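Local coordinates for DNA repair protein RAD2 (PDB 4Q0W), which cuts single-stranded DNA as a magnesium-dependent endonuclease during excision repair of ultraviolet, bulky-adduct and cross-link damage, this chain holding its catalytic core, at residues P80-K83 against R84-R88; V154-L157 against L158-F161; N265-N268 against F269-Y273; F308-V311 against M312-D315; V333-L336 against D337-R340. All blocks are in the same frame, centred on the assembly; numbering follows the deposited sequence.

Interaction 1 (P80-K83 against R84-R88)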
loop_
_atom_site.group_PDB
_atom_site.type_symbol
_atom_site.label_atom_id
_atom_site.label_comp_id
_atom_site.label_asym_id
_atom_site.label_seq_id
_atom_site.Cartn_x
_atom_site.Cartn_y
_atom_site.Cartn_z
ATOM N N PRO A 80 -18.582 -23.111 12.593
ATOM C CA PRO A 80 -19.942 -22.593 12.389
ATOM C C PRO A 80 -20.263 -22.487 10.900
ATOM O O PRO A 80 -19.370 -22.200 10.111
ATOM C CB PRO A 80 -19.886 -21.201 13.021
ATOM C CG PRO A 80 -18.799 -21.329 14.089
ATOM C CD PRO A 80 -17.766 -22.224 13.447
ATOM N N VAL A 81 -21.514 -22.746 10.530
ATOM C CA VAL A 81 -21.932 -22.729 9.129
ATOM C C VAL A 81 -21.565 -21.396 8.441
ATOM O O VAL A 81 -21.072 -21.384 7.311
ATOM C CB VAL A 81 -23.460 -22.977 9.023
ATOM C CG1 VAL A 81 -23.959 -22.783 7.578
ATOM C CG2 VAL A 81 -23.816 -24.374 9.530
ATOM N N LEU A 82 -21.786 -20.284 9.133
ATOM C CA LEU A 82 -21.541 -18.962 8.548
ATOM C C LEU A 82 -20.063 -18.781 8.162
ATOM O O LEU A 82 -19.740 -18.169 7.135
ATOM C CB LEU A 82 -22.014 -17.850 9.501
ATOM C CG LEU A 82 -21.811 -16.411 8.996
ATOM C CD1 LEU A 82 -22.436 -16.219 7.609
ATOM C CD2 LEU A 82 -22.392 -15.403 9.967
ATOM N N LYS A 83 -19.173 -19.318 8.990
ATOM C CA LYS A 83 -17.743 -19.323 8.688
ATOM C C LYS A 83 -17.423 -20.158 7.446
ATOM O O LYS A 83 -16.706 -19.707 6.552
ATOM C CB LYS A 83 -16.948 -19.849 9.896
ATOM C CG LYS A 83 -15.432 -19.863 9.672
ATOM C CD LYS A 83 -14.660 -20.010 10.998
ATOM C CE LYS A 83 -13.138 -19.979 10.781
ATOM N NZ LYS A 83 -12.394 -20.282 12.046
ATOM N N ARG A 84 -17.959 -21.376 7.384
ATOM C CA ARG A 84 -17.708 -22.247 6.236
ATOM C C ARG A 84 -18.177 -21.557 4.959
ATOM O O ARG A 84 -17.489 -21.585 3.928
ATOM C CB ARG A 84 -18.404 -23.609 6.425
ATOM C CG ARG A 84 -18.059 -24.647 5.341
ATOM C CD ARG A 84 -18.459 -26.073 5.741
ATOM N NE ARG A 84 -19.767 -26.126 6.394
ATOM C CZ ARG A 84 -20.927 -26.227 5.749
ATOM N NH1 ARG A 84 -22.062 -26.262 6.435
ATOM N NH2 ARG A 84 -20.957 -26.289 4.419
ATOM N N GLU A 85 -19.331 -20.897 5.040
ATOM C CA GLU A 85 -19.884 -20.218 3.871
ATOM C C GLU A 85 -19.039 -19.017 3.465
ATOM O O GLU A 85 -18.734 -18.840 2.282
ATOM C CB GLU A 85 -21.331 -19.798 4.147
ATOM C CG GLU A 85 -22.285 -20.997 4.261
ATOM C CD GLU A 85 -23.656 -20.609 4.783
ATOM O OE1 GLU A 85 -24.589 -21.436 4.659
ATOM O OE2 GLU A 85 -23.792 -19.485 5.325
ATOM N N THR A 86 -18.670 -18.188 4.445
ATOM C CA THR A 86 -17.862 -16.992 4.183
ATOM C C THR A 86 -16.545 -17.353 3.500
ATOM O O THR A 86 -16.183 -16.797 2.461
ATOM C CB THR A 86 -17.507 -16.243 5.489
ATOM O OG1 THR A 86 -18.703 -15.823 6.163
ATOM C CG2 THR A 86 -16.616 -15.019 5.181
ATOM N N ILE A 87 -15.820 -18.281 4.112
ATOM C CA ILE A 87 -14.514 -18.675 3.608
ATOM C C ILE A 87 -14.588 -19.301 2.215
ATOM O O ILE A 87 -13.774 -18.975 1.339
ATOM C CB ILE A 87 -13.829 -19.649 4.583
ATOM C CG1 ILE A 87 -13.556 -18.946 5.913
ATOM C CG2 ILE A 87 -12.534 -20.217 3.973
ATOM C CD1 ILE A 87 -13.012 -19.874 6.986
ATOM N N ARG A 88 -15.547 -20.200 2.001
ATOM C CA ARG A 88 -15.651 -20.836 0.689
ATOM C C ARG A 88 -15.978 -19.787 -0.382
ATOM O O ARG A 88 -15.446 -19.843 -1.497
ATOM C CB ARG A 88 -16.665 -21.994 0.697
ATOM C CG ARG A 88 -18.129 -21.558 0.659
ATOM C CD ARG A 88 -19.089 -22.739 0.782
ATOM N NE ARG A 88 -20.477 -22.300 0.603
ATOM C CZ ARG A 88 -21.532 -22.913 1.137
ATOM N NH1 ARG A 88 -21.362 -23.998 1.883
ATOM N NH2 ARG A 88 -22.754 -22.431 0.936
#
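The carbonyl oxygen L82 O is gripped twice by T86: T86 N lies 2.9 Å from L82 O and T86 OG1 lies 2.7 Å from L82 O, the two donors arriving from opposite faces of the carbonyl plane. T86 sets OG1 anti to its own carbonyl carbon (chi1 -60°), which turns the hydroxyl back along the helix; threonine suits a buried place here because the helix carbonyl satisfies its one polar atom. Helix 81-98 of the N-domain starts behind P80 as N-cap, whose carbonyl oxygen P80 O takes R84 N at 3.2 Å; a proline is tolerated because the helix uses its carbonyl and asks for no N-H from it. On the same turn K83 and I87 lie side by side, pointing the same way, with K83 CG 3.6 Å from I87 CD1. K83 stretches its extended chain onward to the metal centre, where a calcium ion is bound and K83 NZ makes a long, weak ion pair with D243, while Y244 packs on P80, L82 and K83. V81 CG1 rests 3.3 Å from E85 OE1, a carbon against a carboxylate oxygen. The chemistry thus joins helix bonding and aliphatic packing to a lysine whose amino end reaches the metal-binding region.

Interaction 2 (V154-L157 against L158-F161)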
loop_
_atom_site.group_PDB
_atom_site.type_symbol
_atom_site.label_atom_id
_atom_site.label_comp_id
_atom_site.label_asym_id
_atom_site.label_seq_id
_atom_site.Cartn_x
_atom_site.Cartn_y
_atom_site.Cartn_z
ATOM N N VAL A 154 -1.743 -33.912 22.693
ATOM C CA VAL A 154 -1.533 -32.686 23.454
ATOM C C VAL A 154 -2.475 -32.677 24.651
ATOM O O VAL A 154 -2.126 -32.178 25.723
ATOM C CB VAL A 154 -1.665 -31.398 22.583
ATOM C CG1 VAL A 154 -0.633 -31.404 21.481
ATOM C CG2 VAL A 154 -3.054 -31.271 21.994
ATOM N N GLN A 155 -3.654 -33.272 24.498
ATOM C CA GLN A 155 -4.572 -33.314 25.626
ATOM C C GLN A 155 -4.089 -34.288 26.707
ATOM O O GLN A 155 -4.315 -34.064 27.893
ATOM C CB GLN A 155 -5.996 -33.624 25.171
ATOM C CG GLN A 155 -6.626 -32.459 24.400
ATOM C CD GLN A 155 -7.903 -32.852 23.676
ATOM O OE1 GLN A 155 -8.281 -34.026 23.644
ATOM N NE2 GLN A 155 -8.572 -31.867 23.089
ATOM N N GLU A 156 -3.420 -35.360 26.298
ATOM C CA GLU A 156 -2.825 -36.284 27.266
ATOM C C GLU A 156 -1.719 -35.553 28.029
ATOM O O GLU A 156 -1.614 -35.663 29.245
ATOM C CB GLU A 156 -2.269 -37.528 26.565
ATOM C CG GLU A 156 -1.543 -38.515 27.496
ATOM C CD GLU A 156 -2.452 -39.103 28.554
ATOM O OE1 GLU A 156 -3.674 -39.195 28.312
ATOM O OE2 GLU A 156 -1.948 -39.471 29.639
ATOM N N LEU A 157 -0.904 -34.798 27.304
ATOM C CA LEU A 157 0.135 -33.992 27.923
ATOM C C LEU A 157 -0.473 -33.055 28.959
ATOM O O LEU A 157 -0.022 -33.011 30.119
ATOM C CB LEU A 157 0.898 -33.206 26.864
ATOM C CG LEU A 157 2.016 -32.281 27.352
ATOM C CD1 LEU A 157 3.078 -33.057 28.127
ATOM C CD2 LEU A 157 2.638 -31.558 26.188
ATOM N N LEU A 158 -1.516 -32.334 28.547
ATOM C CA LEU A 158 -2.221 -31.417 29.442
ATOM C C LEU A 158 -2.673 -32.108 30.732
ATOM O O LEU A 158 -2.487 -31.575 31.829
ATOM C CB LEU A 158 -3.415 -30.784 28.728
ATOM C CG LEU A 158 -3.054 -29.633 27.789
ATOM C CD1 LEU A 158 -4.245 -29.253 26.895
ATOM C CD2 LEU A 158 -2.566 -28.422 28.608
ATOM N N SER A 159 -3.243 -33.301 30.613
ATOM C CA SER A 159 -3.768 -33.956 31.808
ATOM C C SER A 159 -2.655 -34.484 32.727
ATOM O O SER A 159 -2.799 -34.458 33.950
ATOM C CB SER A 159 -4.784 -35.041 31.452
ATOM O OG SER A 159 -4.157 -36.139 30.824
ATOM N N ARG A 160 -1.536 -34.919 32.151
ATOM C CA ARG A 160 -0.380 -35.311 32.967
ATOM C C ARG A 160 0.248 -34.106 33.686
ATOM O O ARG A 160 0.941 -34.275 34.700
ATOM C CB ARG A 160 0.659 -36.054 32.119
ATOM C CG ARG A 160 0.102 -37.342 31.489
ATOM C CD ARG A 160 1.173 -38.144 30.736
ATOM N NE ARG A 160 0.593 -39.332 30.101
ATOM C CZ ARG A 160 1.251 -40.458 29.830
ATOM N NH1 ARG A 160 2.536 -40.594 30.147
ATOM N NH2 ARG A 160 0.610 -41.460 29.251
ATOM N N PHE A 161 -0.000 -32.899 33.163
ATOM C CA PHE A 161 0.399 -31.662 33.836
ATOM C C PHE A 161 -0.643 -31.277 34.884
ATOM O O PHE A 161 -0.430 -30.350 35.667
ATOM C CB PHE A 161 0.518 -30.509 32.842
ATOM C CG PHE A 161 1.915 -30.258 32.344
ATOM C CD1 PHE A 161 2.875 -29.688 33.174
ATOM C CD2 PHE A 161 2.261 -30.556 31.029
ATOM C CE1 PHE A 161 4.156 -29.446 32.708
ATOM C CE2 PHE A 161 3.542 -30.310 30.550
ATOM C CZ PHE A 161 4.490 -29.748 31.389
HETATM O O HOH W 1 -3.760 -38.954 32.094
#
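E156 and R160 form an i to i+4 salt bridge on the surface of helix 148-160, in the I-domain of the PIN-like nuclease fold. Following R160 outward, CB lies about equally far from the backbone oxygens of E156 and L157. CG comes closer, 3.3 Å from E156 O, the same oxygen that accepts R160 N. The chain then runs extended from CG to NE, and CD passes 3.6 Å from E156 OE2. At NE the bond is made: R160 NE gives its hydrogen to E156 OE2 at 2.6 Å, nearly straight at 169°. The oxygen lies in the guanidinium plane and uses its anti lone pair, although the carboxylate and guanidinium planes stand almost perpendicular, 87° apart. R160 NH2 adds a weak bond to the same oxygen. R160 NH1 turns instead to M338 O, which ties this helix to helix 336-347. E156 can meet the arginine because its chain bends at chi2 (63°) and swings the carboxylate over; a glutamate and an arginine have the length to span one helical turn.

On the buried flank, L157 and F161 lie side by side, with L157 CD1 3.7 Å from F161 CE2. Leucine and phenylalanine suit this side, where F161 packs on I61 and L65 of helix 52-66 and L158 packs on F73 and F75 of the central sheet. On the solvent side, water 1 bridges the turn, donating to E156 OE2 at 3.1 Å and standing at the same distance from S159 OG.

Interaction 3 (N265-N268 against F269-Y273)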
loop_
_atom_site.group_PDB
_atom_site.type_symbol
_atom_site.label_atom_id
_atom_site.label_comp_id
_atom_site.label_asym_id
_atom_site.label_seq_id
_atom_site.Cartn_x
_atom_site.Cartn_y
_atom_site.Cartn_z
ATOM N N ASN A 265 -24.167 3.846 12.670
ATOM C CA ASN A 265 -24.347 2.428 12.377
ATOM C C ASN A 265 -24.553 2.150 10.886
ATOM O O ASN A 265 -24.756 3.079 10.099
ATOM C CB ASN A 265 -25.467 1.804 13.235
ATOM C CG ASN A 265 -26.872 2.306 12.864
ATOM O OD1 ASN A 265 -27.195 2.551 11.689
ATOM N ND2 ASN A 265 -27.716 2.451 13.878
ATOM N N LEU A 266 -24.538 0.870 10.519
ATOM C CA LEU A 266 -24.549 0.458 9.123
ATOM C C LEU A 266 -25.897 0.690 8.447
ATOM O O LEU A 266 -25.954 0.899 7.238
ATOM C CB LEU A 266 -24.172 -1.025 9.010
ATOM C CG LEU A 266 -22.752 -1.373 9.481
ATOM C CD1 LEU A 266 -22.443 -2.838 9.243
ATOM C CD2 LEU A 266 -21.718 -0.486 8.781
ATOM N N LYS A 267 -26.982 0.617 9.215
ATOM C CA LYS A 267 -28.314 0.893 8.673
ATOM C C LYS A 267 -28.383 2.345 8.209
ATOM O O LYS A 267 -28.825 2.636 7.083
ATOM C CB LYS A 267 -29.413 0.609 9.709
ATOM C CG LYS A 267 -30.817 1.079 9.261
ATOM C CD LYS A 267 -31.328 0.288 8.046
ATOM C CE LYS A 267 -32.676 0.834 7.512
ATOM N NZ LYS A 267 -33.649 1.202 8.599
ATOM N N ASN A 268 -27.912 3.249 9.064
ATOM C CA ASN A 268 -27.840 4.662 8.708
ATOM C C ASN A 268 -26.940 4.901 7.501
ATOM O O ASN A 268 -27.254 5.720 6.632
ATOM C CB ASN A 268 -27.393 5.515 9.907
ATOM C CG ASN A 268 -28.323 5.366 11.103
ATOM O OD1 ASN A 268 -29.432 4.837 10.975
ATOM N ND2 ASN A 268 -27.873 5.821 12.270
ATOM N N PHE A 269 -25.817 4.191 7.455
ATOM C CA PHE A 269 -24.891 4.287 6.331
ATOM C C PHE A 269 -25.608 3.801 5.058
ATOM O O PHE A 269 -25.603 4.495 4.034
ATOM C CB PHE A 269 -23.620 3.476 6.662
ATOM C CG PHE A 269 -22.680 3.247 5.499
ATOM C CD1 PHE A 269 -22.165 4.305 4.757
ATOM C CD2 PHE A 269 -22.263 1.956 5.188
ATOM C CE1 PHE A 269 -21.273 4.071 3.688
ATOM C CE2 PHE A 269 -21.377 1.708 4.125
ATOM C CZ PHE A 269 -20.880 2.768 3.378
ATOM N N LYS A 270 -26.249 2.635 5.131
ATOM C CA LYS A 270 -26.947 2.086 3.969
ATOM C C LYS A 270 -28.020 3.045 3.469
ATOM O O LYS A 270 -28.062 3.374 2.282
ATOM C CB LYS A 270 -27.586 0.730 4.271
ATOM C CG LYS A 270 -28.431 0.212 3.091
ATOM C CD LYS A 270 -28.930 -1.214 3.303
ATOM C CE LYS A 270 -29.992 -1.305 4.401
ATOM N NZ LYS A 270 -30.390 -2.742 4.635
ATOM N N ASP A 271 -28.868 3.511 4.383
ATOM C CA ASP A 271 -29.943 4.436 4.016
ATOM C C ASP A 271 -29.369 5.675 3.317
ATOM O O ASP A 271 -29.863 6.097 2.264
ATOM C CB ASP A 271 -30.778 4.829 5.248
ATOM C CG ASP A 271 -31.647 3.683 5.758
ATOM O OD1 ASP A 271 -31.888 2.718 5.001
ATOM O OD2 ASP A 271 -32.085 3.742 6.930
ATOM N N TRP A 272 -28.300 6.230 3.875
ATOM C CA TRP A 272 -27.642 7.380 3.252
ATOM C C TRP A 272 -27.197 7.099 1.813
ATOM O O TRP A 272 -27.452 7.887 0.898
ATOM C CB TRP A 272 -26.425 7.816 4.068
ATOM C CG TRP A 272 -25.529 8.698 3.278
ATOM C CD1 TRP A 272 -25.703 10.040 3.028
ATOM C CD2 TRP A 272 -24.328 8.316 2.595
ATOM N NE1 TRP A 272 -24.676 10.507 2.238
ATOM C CE2 TRP A 272 -23.818 9.473 1.962
ATOM C CE3 TRP A 272 -23.625 7.117 2.475
ATOM C CZ2 TRP A 272 -22.637 9.458 1.216
ATOM C CZ3 TRP A 272 -22.460 7.101 1.726
ATOM C CH2 TRP A 272 -21.976 8.264 1.109
ATOM N N TYR A 273 -26.524 5.973 1.620
ATOM C CA TYR A 273 -26.018 5.595 0.304
ATOM C C TYR A 273 -27.159 5.327 -0.664
ATOM O O TYR A 273 -27.208 5.896 -1.753
ATOM C CB TYR A 273 -25.169 4.331 0.441
ATOM C CG TYR A 273 -24.545 3.824 -0.837
ATOM C CD1 TYR A 273 -23.697 4.629 -1.594
ATOM C CD2 TYR A 273 -24.751 2.525 -1.253
ATOM C CE1 TYR A 273 -23.106 4.153 -2.745
ATOM C CE2 TYR A 273 -24.150 2.032 -2.396
ATOM C CZ TYR A 273 -23.332 2.848 -3.136
ATOM O OH TYR A 273 -22.743 2.352 -4.277
HETATM O O HOH W 2 -31.551 5.252 9.229
#
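Regular i to i+4 bonds wind the backbone from N265 to W272, with F269 N on N265 O at 3.1 Å, K270 N on L266 O at 2.7 Å and D271 N on K267 O at 2.8 Å. N265 is the N-cap: its side-chain oxygen N265 OD1 accepts N268 N at 2.8 Å in an almost straight bond of 173°, nearly in line with the amide C=O. Asparagine suits this place because its short amide can fold back onto the first turn and serve an N-H that has no carbonyl one turn earlier in the helix.

One turn on, K267 and D271 make a salt bridge, with K267 NZ 3.4 Å from D271 OD2. The lysine chain bends at chi2 (66°) and again at chi4, and brings K267 CE up in front of the two carboxylate oxygens, near their plane, 3.0 Å from D271 OD2. That carboxylate oxygen has a further partner in water 2, which donates to D271 OD2 and N268 OD1, each at 2.8 Å. The water thus couples the aspartate to the amide of N268, whose ND2 binds F263 O just before the helix. The exposed side is therefore polar and charged, whereas L266 and F269 turn to the interior.

Among its neighbours the helix lies with L266 against Q238 and L239 of helix 230-240 and I260 of helix 253-263. F269 reaches V259 of the latter and L293 and L297 of helix 288-299, while W272 makes a cation-pi contact with R294 of that same helix.

Interaction 4 (F308-V311 against M312-D315)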
loop_
_atom_site.group_PDB
_atom_site.type_symbol
_atom_site.label_atom_id
_atom_site.label_comp_id
_atom_site.label_asym_id
_atom_site.label_seq_id
_atom_site.Cartn_x
_atom_site.Cartn_y
_atom_site.Cartn_z
ATOM N N PHE A 308 -27.489 -6.182 4.612
ATOM C CA PHE A 308 -26.525 -5.220 5.130
ATOM C C PHE A 308 -27.203 -4.173 5.997
ATOM O O PHE A 308 -27.989 -3.382 5.496
ATOM C CB PHE A 308 -25.772 -4.539 3.985
ATOM C CG PHE A 308 -24.641 -3.671 4.445
ATOM C CD1 PHE A 308 -24.862 -2.341 4.810
ATOM C CD2 PHE A 308 -23.358 -4.177 4.518
ATOM C CE1 PHE A 308 -23.824 -1.548 5.241
ATOM C CE2 PHE A 308 -22.308 -3.386 4.941
ATOM C CZ PHE A 308 -22.542 -2.068 5.302
ATOM N N PRO A 309 -26.909 -4.164 7.305
ATOM C CA PRO A 309 -26.044 -5.128 7.993
ATOM C C PRO A 309 -26.735 -6.494 8.109
ATOM O O PRO A 309 -27.954 -6.613 7.892
ATOM C CB PRO A 309 -25.872 -4.504 9.379
ATOM C CG PRO A 309 -27.170 -3.742 9.589
ATOM C CD PRO A 309 -27.504 -3.180 8.232
ATOM N N SER A 310 -25.950 -7.517 8.423
ATOM C CA SER A 310 -26.450 -8.882 8.454
ATOM C C SER A 310 -26.818 -9.288 9.870
ATOM O O SER A 310 -25.972 -9.251 10.774
ATOM C CB SER A 310 -25.395 -9.842 7.896
ATOM O OG SER A 310 -25.719 -11.191 8.206
ATOM N N VAL A 311 -28.074 -9.676 10.080
ATOM C CA VAL A 311 -28.439 -10.213 11.384
ATOM C C VAL A 311 -27.762 -11.568 11.613
ATOM O O VAL A 311 -27.502 -11.942 12.757
ATOM C CB VAL A 311 -29.975 -10.326 11.585
ATOM C CG1 VAL A 311 -30.575 -11.344 10.621
ATOM C CG2 VAL A 311 -30.300 -10.712 13.038
ATOM N N MET A 312 -27.474 -12.306 10.538
ATOM C CA MET A 312 -26.782 -13.589 10.695
ATOM C C MET A 312 -25.386 -13.378 11.300
ATOM O O MET A 312 -24.952 -14.143 12.162
ATOM C CB MET A 312 -26.644 -14.326 9.360
ATOM C CG MET A 312 -27.948 -14.712 8.688
ATOM S SD MET A 312 -29.032 -15.654 9.791
ATOM C CE MET A 312 -28.098 -17.162 10.025
ATOM N N VAL A 313 -24.682 -12.356 10.826
ATOM C CA VAL A 313 -23.375 -12.001 11.378
ATOM C C VAL A 313 -23.544 -11.577 12.838
ATOM O O VAL A 313 -22.821 -12.049 13.718
ATOM C CB VAL A 313 -22.714 -10.851 10.579
ATOM C CG1 VAL A 313 -21.468 -10.337 11.298
ATOM C CG2 VAL A 313 -22.367 -11.299 9.144
ATOM N N TYR A 314 -24.498 -10.677 13.085
ATOM C CA TYR A 314 -24.745 -10.164 14.431
ATOM C C TYR A 314 -25.118 -11.281 15.405
ATOM O O TYR A 314 -24.575 -11.375 16.531
ATOM C CB TYR A 314 -25.840 -9.090 14.369
ATOM C CG TYR A 314 -26.057 -8.349 15.660
ATOM C CD1 TYR A 314 -25.084 -7.508 16.173
ATOM C CD2 TYR A 314 -27.236 -8.486 16.368
ATOM C CE1 TYR A 314 -25.284 -6.824 17.357
ATOM C CE2 TYR A 314 -27.442 -7.815 17.556
ATOM C CZ TYR A 314 -26.464 -6.982 18.042
ATOM O OH TYR A 314 -26.669 -6.305 19.218
ATOM N N ASP A 315 -26.022 -12.154 14.973
ATOM C CA ASP A 315 -26.416 -13.273 15.813
ATOM C C ASP A 315 -25.255 -14.236 16.079
ATOM O O ASP A 315 -25.146 -14.790 17.173
ATOM C CB ASP A 315 -27.582 -14.028 15.192
ATOM C CG ASP A 315 -28.025 -15.209 16.041
ATOM O OD1 ASP A 315 -28.678 -14.986 17.083
ATOM O OD2 ASP A 315 -27.716 -16.361 15.675
#
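Y314 meets S310 not by its flat ring but by CB, which rests 3.6 Å from S310 O; neither this ring nor that of F308 offers a face or an edge to the contact. The bonding comes from S310, the N-cap of helix 311-318. S310 OG accepts V313 N at 3.0 Å (N-H...O angle 164°), and S310 O accepts Y314 N at 3.1 Å, which gives the first turn a side-chain and a backbone acceptor in one residue. With OG anti to the backbone N (chi1 166°), the hydroxyl is carried forward over the start of the helix, where V313 CG2 packs 3.6 Å from S310 CB. Serine suits the cap, being short enough to fold back and carrying an oxygen at its tip. With an alanine here, V313 N would probably be left without its capping acceptor and the first turn less firmly held. V311 O then takes D315 N at 2.7 Å, and the carboxylate of D315 pairs with R319, just beyond the end of the helix.

The cap sits beside helix 230-240, where Q238 accepts from S310 N and touches V313, and I234 packs on Y314. F308, which precedes the cis peptide of P309, packs on L239 of that helix and on L266 and F269 of helix 266-278.

Interaction 5 (V333-L336 against D337-R340)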
loop_
_atom_site.group_PDB
_atom_site.type_symbol
_atom_site.label_atom_id
_atom_site.label_comp_id
_atom_site.label_asym_id
_atom_site.label_seq_id
_atom_site.Cartn_x
_atom_site.Cartn_y
_atom_site.Cartn_z
ATOM N N VAL A 333 -1.930 -31.318 40.082
ATOM C CA VAL A 333 -0.489 -31.162 40.200
ATOM C C VAL A 333 0.162 -31.947 39.049
ATOM O O VAL A 333 -0.314 -33.023 38.686
ATOM C CB VAL A 333 -0.007 -31.690 41.577
ATOM C CG1 VAL A 333 1.509 -31.817 41.628
ATOM C CG2 VAL A 333 -0.504 -30.780 42.699
ATOM N N PRO A 334 1.223 -31.390 38.442
ATOM C CA PRO A 334 1.920 -32.147 37.395
ATOM C C PRO A 334 2.400 -33.495 37.928
ATOM O O PRO A 334 2.914 -33.565 39.049
ATOM C CB PRO A 334 3.120 -31.264 37.061
ATOM C CG PRO A 334 2.686 -29.872 37.443
ATOM C CD PRO A 334 1.771 -30.035 38.620
ATOM N N ASP A 335 2.197 -34.546 37.140
ATOM C CA ASP A 335 2.618 -35.892 37.503
ATOM C C ASP A 335 3.983 -36.151 36.868
ATOM O O ASP A 335 4.064 -36.484 35.679
ATOM C CB ASP A 335 1.594 -36.901 36.980
ATOM C CG ASP A 335 1.889 -38.329 37.422
ATOM O OD1 ASP A 335 3.079 -38.700 37.538
ATOM O OD2 ASP A 335 0.921 -39.083 37.642
ATOM N N LEU A 336 5.048 -36.003 37.657
ATOM C CA LEU A 336 6.415 -36.107 37.137
ATOM C C LEU A 336 6.686 -37.471 36.479
ATOM O O LEU A 336 7.268 -37.533 35.386
ATOM C CB LEU A 336 7.436 -35.844 38.252
ATOM C CG LEU A 336 8.894 -35.821 37.806
ATOM C CD1 LEU A 336 9.087 -34.760 36.735
ATOM C CD2 LEU A 336 9.838 -35.590 38.970
ATOM N N ASP A 337 6.259 -38.543 37.145
ATOM C CA ASP A 337 6.454 -39.900 36.629
ATOM C C ASP A 337 5.865 -40.037 35.227
ATOM O O ASP A 337 6.500 -40.600 34.336
ATOM C CB ASP A 337 5.799 -40.939 37.551
ATOM C CG ASP A 337 6.562 -41.128 38.876
ATOM O OD1 ASP A 337 7.503 -40.357 39.147
ATOM O OD2 ASP A 337 6.209 -42.054 39.635
ATOM N N MET A 338 4.652 -39.516 35.036
ATOM C CA MET A 338 3.943 -39.709 33.767
ATOM C C MET A 338 4.382 -38.714 32.696
ATOM O O MET A 338 4.312 -39.012 31.500
ATOM C CB MET A 338 2.427 -39.676 33.968
ATOM C CG MET A 338 1.901 -40.820 34.827
ATOM S SD MET A 338 2.373 -42.465 34.194
ATOM C CE MET A 338 1.222 -42.660 32.831
ATOM N N LEU A 339 4.848 -37.539 33.123
ATOM C CA LEU A 339 5.420 -36.572 32.195
ATOM C C LEU A 339 6.770 -37.090 31.678
ATOM O O LEU A 339 7.073 -36.971 30.490
ATOM C CB LEU A 339 5.574 -35.185 32.864
ATOM C CG LEU A 339 4.310 -34.322 33.043
ATOM C CD1 LEU A 339 4.582 -33.089 33.925
ATOM C CD2 LEU A 339 3.708 -33.885 31.686
ATOM N N ARG A 340 7.585 -37.646 32.573
ATOM C CA ARG A 340 8.859 -38.262 32.181
ATOM C C ARG A 340 8.659 -39.310 31.091
ATOM O O ARG A 340 9.306 -39.275 30.044
ATOM C CB ARG A 340 9.497 -38.977 33.371
ATOM C CG ARG A 340 10.271 -38.107 34.349
ATOM C CD ARG A 340 10.471 -38.922 35.631
ATOM N NE ARG A 340 11.462 -38.351 36.539
ATOM C CZ ARG A 340 11.810 -38.914 37.690
ATOM N NH1 ARG A 340 11.247 -40.054 38.062
ATOM N NH2 ARG A 340 12.713 -38.338 38.468
HETATM O O HOH W 3 4.734 -38.645 39.665
#
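D335 holds CG anti to its backbone N (chi1 -175°), which brings its carboxylate alongside M338, and L336 has the same first torsion (chi1 -176°), which carries its CG toward R340. The aspartate is the N-cap of helix 336-347: D335 OD1 accepts M338 N at 3.1 Å, the donor standing above the carboxylate plane. M338 N also has a weak bond to D335 O, whose main donor is L339 N at 2.9 Å. Water 3 donates to D335 OD1 at 2.7 Å and accepts from D337 N at 2.9 Å. Were D335 replaced by an alanine, M338 N would probably lose its side-chain acceptor and water 3 one of its partners.

L336 lies over one face of the R340 guanidinium, CD2 offset toward its rim, with L336 CG 3.8 Å from R340 NE, and the arginine chain runs extended past it to a salt bridge with D355 of helix 351-361. Leucine suits the place because its branched end can lie on the weakly solvated face of the guanidinium while L358 packs on the leucine. On the inner side P334 CB touches L339 CD1 at 3.9 Å, while D337 OD1 makes a long salt bridge to R340 NH1, well out of the guanidinium plane, so charge, not an N-H, links them. A carboxylate at the amino end, where the helix dipole is likely to welcome it, marks an aspartate N-cap.

From the N terminus the five contacts follow one another in series; each stays within a turn or two of its own helix, so none closes a long loop and none nests in or crosses another. Interaction 1, beside the metal centre, touches interaction 4 where L82 CD2 packs on M312 O, joining helix 81-98 to helix 311-318. Interaction 4 in turn meets interaction 3 through F308 and K270, linking the start of helix 311-318 to helix 266-278. Interactions 2 and 5 make a second cluster, in which R160 O bonds to D335 N and F161 packs on L339, tying helix 148-160 to helix 336-347. The clusters come closest at interactions 1 and 2, about 16 Å between nearest atoms.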